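Local coordinates for oxidized polyvinyl alcohol hydrolase (Pseudomonas sp. VM15C, PDB 3WWC), which hydrolyses beta-diketones such as 4,6-nonanedione, and oxidized polyvinyl alcohol in the second step of polyvinyl alcohol degradation, at residues Pro67-Leu79 with Ala99-Gly113. The protein carries 1 engineered substitution. Residues are numbered along the deposited sequence; the frame is centred on the assembly and turned at random.
Sequences PMTGSVESTNDNL and APVRACANQDPNIRG. With BUA (butanoic acid), chain C.
In a beta-alpha-beta unit, the loop and helix start that follow strand 62-68 meet the loop leaving strand 96-100, beside the butanoic acid pocket. Arg112 grips Asp77 side-on at the helix N-terminus: NH2 to OD1 (3.0 Å) runs almost straight, NE to OD2 (3.0 Å) is more bent, both oxygens use their syn lone pairs, and the two planes lie nearly coplanar. OD2 also accepts from Ser74 N, while Asp77 N returns a bond to Ser74 OG (2.8 Å), completing a capping box. Ser74 OG is placed for this by chi1 68°, between its backbone N and carbonyl carbon. A leucine in place of Asp77 would probably leave Arg112 without its carboxylate mate and the Ser74 N-H without its acceptor. At the second residue of the helix, Asn76 N donates to Pro109 O (2.9 Å, 167°). Arg102, bent at chi3 (-67°), turns its guanidinium into the 70-74 loop: NH2 donates to Arg112 O (2.8 Å), NH1 weakly to Ser71 O, Thr69 CG2 packs over one face, and Glu73 O lies above that same face. One water links Arg102 N and NE to Thr75 OG1; another joins Thr75 OG1 to Thr69 N and Pro100 O. On the pocket side, Ser71 OG donates to O1 of the bound butanoic acid (2.7 Å). At the strand ends, Ala99 CB fits against both methyls of Leu79 (3.7 Å to CD2), and Met68 CG meets Pro100 CG where the parallel strands 62-68 and 96-100 adjoin, with Phe153 of helix 148-160 packing on both side chains and Ile51 of strand 46-53 against Leu79.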
# COMPACT_ATOMS: atom_id res chain seq x y z
N PRO A 67 3.10 -6.72 -4.03
CA PRO A 67 3.14 -5.41 -4.67
C PRO A 67 1.86 -5.11 -5.40
O PRO A 67 1.24 -5.99 -6.04
CB PRO A 67 4.32 -5.56 -5.64
CG PRO A 67 4.20 -7.03 -6.07
CD PRO A 67 3.88 -7.73 -4.79
N MET A 68 1.46 -3.84 -5.32
CA MET A 68 0.23 -3.40 -5.99
C MET A 68 0.49 -2.25 -6.92
O MET A 68 1.14 -1.27 -6.54
CB MET A 68 -0.80 -2.97 -4.96
CG MET A 68 -1.24 -4.17 -4.16
SD MET A 68 -2.36 -3.75 -2.79
CE MET A 68 -1.28 -3.01 -1.68
N THR A 69 -0.05 -2.33 -8.13
CA THR A 69 0.05 -1.24 -9.07
C THR A 69 -0.92 -0.12 -8.68
O THR A 69 -1.65 -0.21 -7.67
CB THR A 69 -0.28 -1.78 -10.48
OG1 THR A 69 0.10 -0.77 -11.44
CG2 THR A 69 -1.77 -2.13 -10.63
N GLY A 70 -0.91 0.93 -9.49
CA GLY A 70 -1.77 2.09 -9.24
C GLY A 70 -2.98 2.15 -10.16
O GLY A 70 -3.67 1.16 -10.40
N SER A 71 -3.23 3.36 -10.65
CA SER A 71 -4.41 3.59 -11.51
C SER A 71 -4.24 3.33 -12.96
O SER A 71 -5.17 2.88 -13.60
CB SER A 71 -4.86 5.05 -11.34
OG SER A 71 -5.29 5.28 -9.99
N VAL A 72 -3.03 3.55 -13.48
CA VAL A 72 -2.81 3.38 -14.92
C VAL A 72 -1.83 2.28 -15.33
O VAL A 72 -1.97 1.73 -16.42
CB VAL A 72 -2.37 4.69 -15.53
CG1 VAL A 72 -1.94 4.49 -16.98
CG2 VAL A 72 -3.51 5.71 -15.38
N GLU A 73 -0.87 1.93 -14.49
CA GLU A 73 0.03 0.85 -14.87
C GLU A 73 -0.60 -0.49 -14.66
O GLU A 73 -1.32 -0.68 -13.67
CB GLU A 73 1.32 0.93 -14.05
CG GLU A 73 2.12 2.16 -14.35
CD GLU A 73 3.13 2.44 -13.25
OE1 GLU A 73 2.73 2.42 -12.06
OE2 GLU A 73 4.32 2.71 -13.57
N SER A 74 -0.34 -1.45 -15.54
CA SER A 74 -0.89 -2.78 -15.33
C SER A 74 -0.17 -3.55 -14.24
O SER A 74 0.92 -3.16 -13.79
CB SER A 74 -0.86 -3.60 -16.63
OG SER A 74 0.50 -3.88 -16.98
N THR A 75 -0.78 -4.62 -13.77
CA THR A 75 -0.09 -5.48 -12.79
C THR A 75 1.18 -6.01 -13.47
O THR A 75 2.24 -6.06 -12.84
CB THR A 75 -1.01 -6.59 -12.32
OG1 THR A 75 -2.01 -6.00 -11.47
CG2 THR A 75 -0.20 -7.63 -11.51
N ASN A 76 1.10 -6.42 -14.74
CA ASN A 76 2.32 -6.88 -15.43
C ASN A 76 3.37 -5.79 -15.52
O ASN A 76 4.58 -6.07 -15.34
CB ASN A 76 1.93 -7.41 -16.81
CG ASN A 76 3.14 -7.79 -17.65
OD1 ASN A 76 3.94 -8.61 -17.23
ND2 ASN A 76 3.27 -7.19 -18.83
N ASP A 77 2.95 -4.55 -15.75
CA ASP A 77 3.92 -3.44 -15.77
C ASP A 77 4.61 -3.35 -14.39
O ASP A 77 5.82 -3.33 -14.28
CB ASP A 77 3.25 -2.09 -16.02
CG ASP A 77 2.72 -1.89 -17.42
OD1 ASP A 77 3.24 -2.53 -18.36
OD2 ASP A 77 1.79 -1.04 -17.55
N ASN A 78 3.82 -3.32 -13.33
CA ASN A 78 4.36 -3.20 -11.98
C ASN A 78 5.31 -4.33 -11.68
O ASN A 78 6.28 -4.15 -10.93
CB ASN A 78 3.18 -3.18 -11.02
CG ASN A 78 3.58 -3.18 -9.58
OD1 ASN A 78 3.70 -4.24 -8.96
ND2 ASN A 78 3.85 -1.98 -9.02
N LEU A 79 5.07 -5.50 -12.24
CA LEU A 79 5.91 -6.65 -11.99
C LEU A 79 7.13 -6.78 -12.90
O LEU A 79 8.16 -7.35 -12.48
CB LEU A 79 5.08 -7.95 -12.16
CG LEU A 79 4.07 -8.20 -11.07
CD1 LEU A 79 3.09 -9.30 -11.51
CD2 LEU A 79 4.84 -8.67 -9.79
N ALA A 99 1.28 -11.09 -6.31
CA ALA A 99 0.78 -9.81 -6.82
C ALA A 99 -0.65 -9.89 -7.25
O ALA A 99 -0.97 -10.59 -8.22
CB ALA A 99 1.65 -9.43 -8.05
N PRO A 100 -1.53 -9.18 -6.57
CA PRO A 100 -2.95 -9.24 -6.93
C PRO A 100 -3.30 -8.39 -8.13
O PRO A 100 -2.71 -7.34 -8.34
CB PRO A 100 -3.65 -8.68 -5.68
CG PRO A 100 -2.59 -7.64 -5.14
CD PRO A 100 -1.27 -8.36 -5.35
N VAL A 101 -4.27 -8.87 -8.91
CA VAL A 101 -4.80 -8.12 -10.06
C VAL A 101 -5.99 -7.31 -9.52
O VAL A 101 -6.76 -7.81 -8.68
CB VAL A 101 -5.23 -9.09 -11.16
CG1 VAL A 101 -5.91 -8.36 -12.35
CG2 VAL A 101 -3.98 -9.84 -11.65
N ARG A 102 -6.16 -6.09 -10.01
CA ARG A 102 -7.25 -5.22 -9.58
C ARG A 102 -8.61 -5.80 -10.02
O ARG A 102 -8.73 -6.37 -11.13
CB ARG A 102 -7.07 -3.82 -10.18
CG ARG A 102 -5.83 -3.11 -9.65
CD ARG A 102 -5.49 -1.81 -10.42
NE ARG A 102 -5.09 -2.20 -11.76
CZ ARG A 102 -4.95 -1.38 -12.78
NH1 ARG A 102 -5.13 -0.06 -12.63
NH2 ARG A 102 -4.74 -1.92 -14.00
N ALA A 103 -9.62 -5.69 -9.16
CA ALA A 103 -10.94 -6.22 -9.50
C ALA A 103 -11.46 -5.62 -10.82
O ALA A 103 -12.00 -6.35 -11.68
CB ALA A 103 -11.90 -5.88 -8.34
N CYS A 104 -11.27 -4.31 -10.98
CA CYS A 104 -11.72 -3.63 -12.18
C CYS A 104 -11.09 -4.17 -13.47
O CYS A 104 -11.62 -3.93 -14.54
CB CYS A 104 -11.42 -2.09 -12.06
SG CYS A 104 -9.61 -1.74 -11.81
N ALA A 105 -9.93 -4.83 -13.37
CA ALA A 105 -9.25 -5.36 -14.57
C ALA A 105 -9.84 -6.68 -15.06
O ALA A 105 -9.37 -7.25 -16.06
CB ALA A 105 -7.76 -5.54 -14.29
N ASN A 106 -10.83 -7.20 -14.34
CA ASN A 106 -11.51 -8.44 -14.75
C ASN A 106 -10.53 -9.55 -15.02
O ASN A 106 -10.63 -10.26 -16.03
CB ASN A 106 -12.36 -8.17 -15.98
CG ASN A 106 -13.42 -7.18 -15.71
OD1 ASN A 106 -13.71 -6.32 -16.57
ND2 ASN A 106 -14.03 -7.27 -14.53
N GLN A 107 -9.61 -9.71 -14.08
CA GLN A 107 -8.60 -10.74 -14.06
C GLN A 107 -7.49 -10.66 -15.09
O GLN A 107 -6.66 -11.57 -15.14
CB GLN A 107 -9.23 -12.15 -14.11
CG GLN A 107 -10.26 -12.35 -12.96
CD GLN A 107 -10.58 -13.81 -12.76
OE1 GLN A 107 -9.72 -14.58 -12.33
NE2 GLN A 107 -11.80 -14.21 -13.12
N ASP A 108 -7.44 -9.55 -15.85
CA ASP A 108 -6.43 -9.41 -16.88
C ASP A 108 -5.26 -8.61 -16.31
O ASP A 108 -5.40 -7.42 -16.05
CB ASP A 108 -7.04 -8.66 -18.07
CG ASP A 108 -6.06 -8.52 -19.22
OD1 ASP A 108 -4.85 -8.81 -19.02
OD2 ASP A 108 -6.48 -8.11 -20.33
N PRO A 109 -4.11 -9.26 -16.10
CA PRO A 109 -2.96 -8.53 -15.54
C PRO A 109 -2.34 -7.54 -16.47
O PRO A 109 -1.42 -6.82 -16.09
CB PRO A 109 -2.00 -9.67 -15.14
CG PRO A 109 -2.23 -10.65 -16.37
CD PRO A 109 -3.77 -10.67 -16.43
N ASN A 110 -2.83 -7.45 -17.71
CA ASN A 110 -2.29 -6.47 -18.66
C ASN A 110 -3.13 -5.22 -18.78
O ASN A 110 -2.69 -4.25 -19.38
CB ASN A 110 -2.11 -7.13 -20.04
CG ASN A 110 -1.09 -8.24 -19.95
OD1 ASN A 110 0.03 -7.97 -19.61
ND2 ASN A 110 -1.50 -9.46 -20.15
N ILE A 111 -4.34 -5.21 -18.24
CA ILE A 111 -5.16 -4.00 -18.26
C ILE A 111 -4.39 -2.89 -17.59
O ILE A 111 -3.79 -3.09 -16.49
CB ILE A 111 -6.52 -4.23 -17.52
CG1 ILE A 111 -7.52 -4.94 -18.46
CG2 ILE A 111 -7.11 -2.89 -16.99
CD1 ILE A 111 -8.11 -3.97 -19.54
N ARG A 112 -4.38 -1.71 -18.22
CA ARG A 112 -3.70 -0.54 -17.66
C ARG A 112 -4.75 0.37 -17.04
O ARG A 112 -5.18 0.08 -15.93
CB ARG A 112 -2.86 0.12 -18.77
CG ARG A 112 -1.57 -0.65 -19.02
CD ARG A 112 -0.79 -0.09 -20.21
NE ARG A 112 0.49 -0.81 -20.19
CZ ARG A 112 1.32 -0.93 -21.22
NH1 ARG A 112 1.03 -0.37 -22.41
NH2 ARG A 112 2.46 -1.60 -21.06
N GLY A 113 -5.16 1.47 -17.68
CA GLY A 113 -6.18 2.28 -17.04
C GLY A 113 -7.61 2.01 -17.50
O GLY A 113 -8.51 2.60 -16.93
C1 BUA C . -6.70 9.45 -6.27
C2 BUA C . -5.23 9.18 -6.62
C3 BUA C . -5.08 7.72 -7.04
C4 BUA C . -3.64 7.43 -7.49
O1 BUA C . -3.50 6.55 -8.37
O2 BUA C . -2.73 8.05 -6.90
O HOH W 1 -1.03 -5.18 -9.03
O HOH W 2 0.86 -5.07 -19.40
O HOH W 3 -4.39 -4.97 -12.13
O HOH W 4 -4.06 -5.24 -14.83